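Local coordinates for protein agmatine ureohydrolase (Thermoplasma volcanium GSS1, PDB 3PZL) that probably hydrolyses agmatine to putrescine and urea, as a member of the arginase family that binds two manganese ions per subunit, at residues 58-63 / 281-286; 125-130 / 267-272. One frame throughout, in Å; residues are numbered along the deposited sequence.

Contact 1 of 2, residues 58-63 / 281-286; sequences PDSIRG and NTSMLA
Ile61 and Ser60 of helix 57-65 meet Ser283 and Ala286 at the start of helix 281-303. The two helices pack on the parallel beta-sheet of the arginase fold. Their short axes pass 8.4 Å apart at closest approach, and the signed crossing angle is -78°. Ser60, Ser283 and Ala286 are small, which is consistent with this close approach.

The apolar part is Ile61 against Ala286. Atom CD1 of Ile61 lies 3.9 Å from CB of Ala286, and CG1 is almost as near. The CG1 branch of Ile61 sits anti to the carbonyl carbon (chi1 -71°), which carries CD1 over to the alanine methyl. The same Ile61 side chain also touches Leu120 of strand 116-121, so it packs against both helix 281-303 and the sheet.

The two serines meet by packing alone. Each hydroxyl turns back to its own helix. OG of Ser60 bonds to the carbonyl oxygen of Ala57, and OG of Ser283 bonds to that of Gly280. The hydroxyl of buried Ser283 and that of partly exposed Ser60 are thus satisfied without a partner across the contact.

Polar neighbours bond outside the contact. Asn281 bonds to Arg51 and Pro239 of one neighbouring subunit, while Asp59 forms salt bridges to Lys23 of its own chain and to Lys23 of a different neighbouring subunit. The crossing therefore lies close to subunit interfaces. Between the two helices, OG of Ser60 lies 3.7 Å from CB of Ser283.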
loop_
_atom_site.group_PDB
_atom_site.type_symbol
_atom_site.label_atom_id
_atom_site.label_comp_id
_atom_site.label_asym_id
_atom_site.label_seq_id
_atom_site.Cartn_x
_atom_site.Cartn_y
_atom_site.Cartn_z
ATOM N N PRO B 58 6.566 14.964 11.914
ATOM C CA PRO B 58 7.574 14.993 12.946
ATOM C C PRO B 58 7.709 13.640 13.614
ATOM O O PRO B 58 8.828 13.185 13.875
ATOM C CB PRO B 58 7.066 16.059 13.923
ATOM C CG PRO B 58 6.208 16.910 13.141
ATOM C CD PRO B 58 5.520 15.964 12.174
ATOM N N ASP B 59 6.596 12.971 13.864
ATOM C CA ASP B 59 6.702 11.638 14.377
ATOM C C ASP B 59 7.477 10.700 13.419
ATOM O O ASP B 59 8.345 9.917 13.862
ATOM C CB ASP B 59 5.338 11.066 14.717
ATOM C CG ASP B 59 5.449 9.689 15.338
ATOM O OD1 ASP B 59 6.127 9.584 16.365
ATOM O OD2 ASP B 59 4.893 8.707 14.816
ATOM N N SER B 60 7.175 10.766 12.126
ATOM C CA SER B 60 7.842 9.854 11.205
ATOM C C SER B 60 9.353 10.142 11.059
ATOM O O SER B 60 10.169 9.205 10.870
ATOM C CB SER B 60 7.161 9.825 9.845
ATOM O OG SER B 60 7.224 11.092 9.216
ATOM N N ILE B 61 9.721 11.420 11.177
ATOM C CA ILE B 61 11.123 11.782 11.188
ATOM C C ILE B 61 11.886 11.165 12.382
ATOM O O ILE B 61 13.008 10.696 12.249
ATOM C CB ILE B 61 11.330 13.326 11.061
ATOM C CG1 ILE B 61 10.988 13.772 9.655
ATOM C CG2 ILE B 61 12.764 13.746 11.326
ATOM C CD1 ILE B 61 10.683 15.224 9.585
ATOM N N ARG B 62 11.281 11.176 13.550
ATOM C CA ARG B 62 11.903 10.566 14.720
ATOM C C ARG B 62 12.084 9.059 14.503
ATOM O O ARG B 62 13.022 8.452 14.989
ATOM C CB ARG B 62 11.035 10.816 15.967
ATOM C CG ARG B 62 10.838 12.276 16.329
ATOM C CD ARG B 62 10.032 12.489 17.633
ATOM N NE ARG B 62 9.973 13.919 17.975
ATOM C CZ ARG B 62 8.977 14.762 17.658
ATOM N NH1 ARG B 62 7.903 14.356 16.984
ATOM N NH2 ARG B 62 9.074 16.045 18.000
ATOM N N GLY B 63 11.161 8.456 13.768
ATOM C CA GLY B 63 11.208 7.030 13.524
ATOM C C GLY B 63 12.275 6.619 12.544
ATOM O O GLY B 63 12.884 5.568 12.736
ATOM N N ASN B 281 11.004 6.663 2.726
ATOM C CA ASN B 281 12.176 7.254 2.099
ATOM C C ASN B 281 12.189 8.766 2.191
ATOM O O ASN B 281 13.256 9.386 2.265
ATOM C CB ASN B 281 12.406 6.745 0.668
ATOM C CG ASN B 281 12.880 5.257 0.638
ATOM O OD1 ASN B 281 13.138 4.633 1.681
ATOM N ND2 ASN B 281 12.967 4.686 -0.561
ATOM N N THR B 282 11.013 9.370 2.232
ATOM C CA THR B 282 10.930 10.843 2.269
ATOM C C THR B 282 11.302 11.383 3.671
ATOM O O THR B 282 12.072 12.326 3.814
ATOM C CB THR B 282 9.542 11.340 1.836
ATOM O OG1 THR B 282 9.240 10.838 0.531
ATOM C CG2 THR B 282 9.500 12.838 1.801
ATOM N N SER B 283 10.806 10.738 4.714
ATOM C CA SER B 283 11.185 11.132 6.064
ATOM C C SER B 283 12.637 10.783 6.366
ATOM O O SER B 283 13.238 11.324 7.283
ATOM C CB SER B 283 10.239 10.526 7.095
ATOM O OG SER B 283 10.231 9.135 6.948
HETATM N N MSE B 284 13.202 9.884 5.582
HETATM C CA MSE B 284 14.587 9.524 5.742
HETATM C C MSE B 284 15.467 10.625 5.146
HETATM O O MSE B 284 16.501 10.990 5.698
HETATM C CB MSE B 284 14.874 8.210 5.061
HETATM C CG MSE B 284 16.238 7.654 5.391
HETATM SE SE MSE B 284 16.350 7.193 7.323
HETATM C CE MSE B 284 18.092 6.331 7.292
ATOM N N LEU B 285 15.072 11.151 4.000
ATOM C CA LEU B 285 15.774 12.295 3.450
ATOM C C LEU B 285 15.582 13.476 4.406
ATOM O O LEU B 285 16.546 14.204 4.700
ATOM C CB LEU B 285 15.242 12.645 2.068
ATOM C CG LEU B 285 15.760 13.933 1.445
ATOM C CD1 LEU B 285 17.247 13.913 1.327
ATOM C CD2 LEU B 285 15.175 14.037 0.115
ATOM N N ALA B 286 14.359 13.676 4.904
ATOM C CA ALA B 286 14.148 14.771 5.855
ATOM C C ALA B 286 15.066 14.692 7.096
ATOM O O ALA B 286 15.607 15.704 7.538
ATOM C CB ALA B 286 12.724 14.862 6.254
#

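Contact 2 of 2, residues 125-130 / 267-272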
loop_
_atom_site.group_PDB
_atom_site.type_symbol
_atom_site.label_atom_id
_atom_site.label_comp_id
_atom_site.label_asym_id
_atom_site.label_seq_id
_atom_site.Cartn_x
_atom_site.Cartn_y
_atom_site.Cartn_z
ATOM N N SER B 125 2.952 26.991 6.467
ATOM C CA SER B 125 2.510 28.230 7.055
ATOM C C SER B 125 3.031 28.410 8.466
ATOM O O SER B 125 2.962 29.508 8.995
ATOM C CB SER B 125 0.999 28.331 7.038
ATOM O OG SER B 125 0.433 27.234 7.739
ATOM N N ILE B 126 3.575 27.370 9.081
ATOM C CA ILE B 126 4.191 27.555 10.380
ATOM C C ILE B 126 5.422 28.457 10.330
ATOM O O ILE B 126 5.795 29.047 11.344
ATOM C CB ILE B 126 4.539 26.240 11.016
ATOM C CG1 ILE B 126 5.530 25.454 10.160
ATOM C CG2 ILE B 126 3.277 25.429 11.223
ATOM C CD1 ILE B 126 6.049 24.187 10.806
ATOM N N THR B 127 6.048 28.532 9.149
ATOM C CA THR B 127 7.238 29.360 8.876
ATOM C C THR B 127 6.985 30.844 9.123
ATOM O O THR B 127 7.821 31.529 9.670
ATOM C CB THR B 127 7.759 29.115 7.435
ATOM O OG1 THR B 127 8.348 27.826 7.383
ATOM C CG2 THR B 127 8.818 30.070 7.039
ATOM N N VAL B 128 5.814 31.319 8.738
ATOM C CA VAL B 128 5.413 32.689 9.000
ATOM C C VAL B 128 5.773 33.078 10.449
ATOM O O VAL B 128 6.391 34.123 10.693
ATOM C CB VAL B 128 3.901 32.894 8.707
ATOM C CG1 VAL B 128 3.441 34.284 9.067
ATOM C CG2 VAL B 128 3.595 32.590 7.241
ATOM N N GLY B 129 5.420 32.219 11.399
ATOM C CA GLY B 129 5.688 32.463 12.796
ATOM C C GLY B 129 7.131 32.825 12.961
ATOM O O GLY B 129 7.458 33.944 13.347
ATOM N N ALA B 130 7.998 31.885 12.628
ATOM C CA ALA B 130 9.426 32.065 12.748
ATOM C C ALA B 130 9.920 33.370 12.085
ATOM O O ALA B 130 10.797 34.041 12.627
ATOM C CB ALA B 130 10.144 30.843 12.204
ATOM N N GLY B 267 18.189 29.820 12.281
ATOM C CA GLY B 267 17.092 28.876 12.448
ATOM C C GLY B 267 16.866 28.053 11.198
ATOM O O GLY B 267 17.273 28.449 10.115
ATOM N N PHE B 268 16.188 26.926 11.355
ATOM C CA PHE B 268 15.972 25.996 10.274
ATOM C C PHE B 268 14.618 25.289 10.386
ATOM O O PHE B 268 14.125 25.047 11.485
ATOM C CB PHE B 268 17.108 24.981 10.308
ATOM C CG PHE B 268 17.117 24.016 9.154
ATOM C CD1 PHE B 268 16.805 24.438 7.886
ATOM C CD2 PHE B 268 17.498 22.680 9.341
ATOM C CE1 PHE B 268 16.833 23.550 6.807
ATOM C CE2 PHE B 268 17.531 21.774 8.263
ATOM C CZ PHE B 268 17.200 22.214 6.988
ATOM N N ASP B 269 14.021 24.938 9.253
ATOM C CA ASP B 269 12.820 24.113 9.267
ATOM C C ASP B 269 12.623 23.227 8.048
ATOM O O ASP B 269 13.238 23.460 6.998
ATOM C CB ASP B 269 11.568 24.927 9.562
ATOM C CG ASP B 269 11.129 25.804 8.413
ATOM O OD1 ASP B 269 11.293 25.450 7.238
ATOM O OD2 ASP B 269 10.581 26.875 8.710
ATOM N N ILE B 270 11.794 22.191 8.213
ATOM C CA ILE B 270 11.495 21.210 7.157
ATOM C C ILE B 270 9.995 20.965 7.172
ATOM O O ILE B 270 9.445 20.697 8.227
ATOM C CB ILE B 270 12.273 19.867 7.349
ATOM C CG1 ILE B 270 13.773 20.135 7.562
ATOM C CG2 ILE B 270 12.059 18.913 6.158
ATOM C CD1 ILE B 270 14.570 18.973 8.123
ATOM N N VAL B 271 9.336 21.076 6.023
ATOM C CA VAL B 271 7.889 21.095 5.985
ATOM C C VAL B 271 7.283 20.532 4.709
ATOM O O VAL B 271 7.931 20.409 3.691
ATOM C CB VAL B 271 7.335 22.534 6.172
ATOM C CG1 VAL B 271 7.798 23.134 7.482
ATOM C CG2 VAL B 271 7.722 23.439 4.978
ATOM N N GLU B 272 6.001 20.231 4.772
ATOM C CA GLU B 272 5.181 19.912 3.590
ATOM C C GLU B 272 5.466 18.563 2.958
ATOM O O GLU B 272 5.315 18.428 1.729
ATOM C CB GLU B 272 5.236 21.002 2.509
ATOM C CG GLU B 272 4.651 22.333 2.909
ATOM C CD GLU B 272 3.136 22.320 2.939
ATOM O OE1 GLU B 272 2.566 21.431 2.269
ATOM O OE2 GLU B 272 2.504 23.173 3.626
#
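Thr127 lies across the carboxylate of Asp269, its side chain roughly perpendicular to that of the aspartate. Its hydroxyl donates a hydrogen bond, OG1 of Thr127 to OD2 of Asp269, at 2.8 Å. The hydroxyl reaches the syn side of OD2, 34° out of the carboxylate plane. A chi1 of -72° puts OG1 of Thr127 anti to its own carbonyl carbon, which turns the hydroxyl to the carboxylate.

The carboxylate is buried, and other hydroxyls share it. OD1 of Asp269 bonds to OG of Ser227, and OD2 also bonds to OH of Tyr225. Ser227 in turn bonds to OG1 of Thr127. This closes a small polar network between helix 126-132 and the adjacent strands 223-229 and 265-271. Two hydroxyls on OD2 and one on OD1 should restrict rotation of the carboxylate. An alanine in place of Asp269 would probably leave the hydroxyls of Thr127, Ser227 and Tyr225 without their shared acceptor and open a gap between helix and strand.

Nearer the C-terminal end of the strand the contact is apolar. CD1 of Ile126 packs on CG1 of Val271 at 3.9 Å, and the two side chains run alongside each other, pointing opposite ways. Ile126 also touches Met119 and Val99, while Val271 touches His124.

Glu272 follows the strand and bonds through OE2 to the backbone N of His124, a manganese ligand. The side chain of Val271 lies about 6 Å from a bound manganese ion. The arrangement is consistent with a second shell to the binuclear manganese site, which sits at the C-terminal ends of the parallel strands in the arginase fold.

Overall arrangement
From the N terminus, helix 57-65 comes first and supplies the opening segment of contact 1. The chain then runs through strand 116-121 to residues 125-130, the first half of contact 2. It goes on through most of the remaining sheet before residues 267-272 close that loop. Residues 281-286 follow soon after and close contact 1, so contact 2 is nested inside it. Strand 265-271 links the two, since helix 281-303 is the next element after it. They touch where Ile270 CD1 packs 3.5 Å from Ala286 O. Contact 1 joins two helices, and contact 2 joins a helix to a central strand near the metals.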